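Local atomic coordinates of phosphoinositol-specific phospholipase C (Pseudomonas sp., PDB entry 5FYP), a protein that probably cleaves phosphoinositides as a calcium-dependent, phosphoinositol-specific phospholipase C of a Gram-negative bacterium. Residues A[96-101]-A[116-121]. Sequence-based numbering, arbitrary orientation.
Sequences ACLNDV and LILDKK. With CA (calcium ion), chain I.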
loop_
_atom_site.group_PDB
_atom_site.type_symbol
_atom_site.label_atom_id
_atom_site.label_comp_id
_atom_site.label_asym_id
_atom_site.label_seq_id
_atom_site.Cartn_x
_atom_site.Cartn_y
_atom_site.Cartn_z
ATOM N N ALA A 96 12.767 10.186 4.826
ATOM C CA ALA A 96 12.586 10.377 6.272
ATOM C C ALA A 96 11.308 9.681 6.785
ATOM O O ALA A 96 11.296 9.020 7.832
ATOM C CB ALA A 96 12.534 11.839 6.608
ATOM N N CYS A 97 10.227 9.843 6.038
ATOM C CA CYS A 97 8.967 9.196 6.385
ATOM C C CYS A 97 9.100 7.669 6.391
ATOM O O CYS A 97 8.607 6.989 7.291
ATOM C CB CYS A 97 7.834 9.615 5.456
ATOM S SG CYS A 97 7.375 11.363 5.527
ATOM N N LEU A 98 9.759 7.148 5.369
ATOM C CA LEU A 98 10.000 5.714 5.310
ATOM C C LEU A 98 10.848 5.242 6.504
ATOM O O LEU A 98 10.577 4.188 7.092
ATOM C CB LEU A 98 10.662 5.328 3.994
ATOM C CG LEU A 98 9.852 5.608 2.733
ATOM C CD1 LEU A 98 10.653 5.172 1.519
ATOM C CD2 LEU A 98 8.505 4.925 2.732
ATOM N N ASN A 99 11.861 6.018 6.865
ATOM C CA ASN A 99 12.676 5.680 8.031
ATOM C C ASN A 99 11.916 5.698 9.343
ATOM O O ASN A 99 12.201 4.878 10.223
ATOM C CB ASN A 99 13.901 6.570 8.108
ATOM C CG ASN A 99 15.067 5.974 7.350
ATOM O OD1 ASN A 99 15.403 4.792 7.526
ATOM N ND2 ASN A 99 15.710 6.778 6.553
ATOM N N ASP A 100 10.902 6.558 9.446
ATOM C CA ASP A 100 10.058 6.517 10.650
ATOM C C ASP A 100 9.380 5.141 10.771
ATOM O O ASP A 100 9.293 4.567 11.857
ATOM C CB ASP A 100 8.984 7.596 10.599
ATOM C CG ASP A 100 9.508 8.969 10.946
ATOM O OD1 ASP A 100 10.629 9.078 11.472
ATOM O OD2 ASP A 100 8.759 9.921 10.672
ATOM N N VAL A 101 8.931 4.576 9.657
ATOM C CA VAL A 101 8.309 3.240 9.652
ATOM C C VAL A 101 9.357 2.178 9.970
ATOM O O VAL A 101 9.122 1.280 10.775
ATOM C CB VAL A 101 7.597 2.961 8.322
ATOM C CG1 VAL A 101 7.000 1.568 8.331
ATOM C CG2 VAL A 101 6.522 4.005 8.091
ATOM N N LEU A 116 2.242 0.037 3.472
ATOM C CA LEU A 116 2.418 1.469 3.171
ATOM C C LEU A 116 1.926 1.754 1.770
ATOM O O LEU A 116 2.477 1.252 0.791
ATOM C CB LEU A 116 3.861 1.901 3.260
ATOM C CG LEU A 116 4.609 1.736 4.516
ATOM C CD1 LEU A 116 5.995 2.375 4.395
ATOM C CD2 LEU A 116 3.863 2.352 5.689
ATOM N N ILE A 117 0.890 2.574 1.695
ATOM C CA ILE A 117 0.343 3.028 0.419
ATOM C C ILE A 117 1.138 4.256 -0.005
ATOM O O ILE A 117 1.158 5.273 0.665
ATOM C CB ILE A 117 -1.156 3.404 0.577
ATOM C CG1 ILE A 117 -1.970 2.240 1.231
ATOM C CG2 ILE A 117 -1.760 3.900 -0.735
ATOM C CD1 ILE A 117 -1.941 0.917 0.509
ATOM N N LEU A 118 1.845 4.121 -1.126
ATOM C CA LEU A 118 2.694 5.158 -1.690
ATOM C C LEU A 118 1.944 5.742 -2.879
ATOM O O LEU A 118 1.918 5.147 -3.959
ATOM C CB LEU A 118 4.055 4.586 -2.045
ATOM C CG LEU A 118 4.766 3.867 -0.887
ATOM C CD1 LEU A 118 6.060 3.252 -1.379
ATOM C CD2 LEU A 118 5.006 4.769 0.292
ATOM N N ASP A 119 1.307 6.887 -2.642
ATOM C CA ASP A 119 0.416 7.518 -3.600
ATOM C C ASP A 119 1.230 8.561 -4.383
ATOM O O ASP A 119 1.553 9.639 -3.903
ATOM C CB ASP A 119 -0.761 8.142 -2.872
ATOM C CG ASP A 119 -1.880 8.615 -3.766
ATOM O OD1 ASP A 119 -1.823 8.324 -4.984
ATOM O OD2 ASP A 119 -2.830 9.269 -3.217
ATOM N N LYS A 120 1.658 8.142 -5.582
ATOM C CA LYS A 120 2.547 8.915 -6.408
ATOM C C LYS A 120 1.769 10.033 -7.104
ATOM O O LYS A 120 0.747 9.775 -7.700
ATOM C CB LYS A 120 3.199 8.015 -7.456
ATOM C CG LYS A 120 4.327 8.708 -8.201
ATOM C CD LYS A 120 5.052 7.802 -9.183
ATOM C CE LYS A 120 6.443 8.217 -9.529
ATOM N NZ LYS A 120 6.684 9.664 -9.681
ATOM N N LYS A 121 2.304 11.257 -7.058
ATOM C CA LYS A 121 1.564 12.439 -7.531
ATOM C C LYS A 121 2.043 13.034 -8.845
ATOM O O LYS A 121 1.316 13.823 -9.440
ATOM C CB LYS A 121 1.530 13.497 -6.432
ATOM C CG LYS A 121 0.767 13.030 -5.193
ATOM C CD LYS A 121 -0.709 12.800 -5.438
ATOM C CE LYS A 121 -1.422 12.251 -4.226
ATOM N NZ LYS A 121 -2.860 11.992 -4.498
HETATM CA CA CA I . -3.302 9.981 -0.943
HETATM O O HOH W 1 -4.064 12.118 -1.782
HETATM O O HOH W 2 -5.664 9.771 -1.333
#
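Leu116 and Val101 meet tip to tip, Leu116 CD2 lying 3.9 Å from Val101 CG2, while the other leucine methyl, CD1, stands 3.9 Å from Leu98 CD2. Leu116 points at the helix, and its two branches let it touch Leu98 and Val101, one turn apart, at once. With CG1 anti to the backbone N (chi1 178°), Val101 turns both methyls onto this fork; an alanine here, lacking both, would probably leave a gap between Leu116 and Phe37. Segments 96-101 and 116-120 run nearly antiparallel at 173°, their axes 11.6 Å apart at closest approach. Helix 94-107 is the helix of a beta-alpha-beta crossover joining the neighbouring parallel strands 46-52 and 114-120, consistent with the TIM-barrel clan of the family. Leu118, apolar as suits the buried, helix-covered side of the sheet, adds a looser touch, CD2 to Leu98 CD2 at 4.3 Å, and also packs on Phe136. Asp119, on the opposite face, offers a carboxylate, a natural calcium ligand: OD2 binds the ion at 2.4 Å, alongside Asn27, Glu48, Asp50 and two waters. Lys121 is long enough to bend back from the strand's end, so that NZ reaches the same OD2 at 3.0 Å from above the carboxylate plane, a salt bridge that probably offsets negative charge around the metal; NZ also donates to a calcium-bound water.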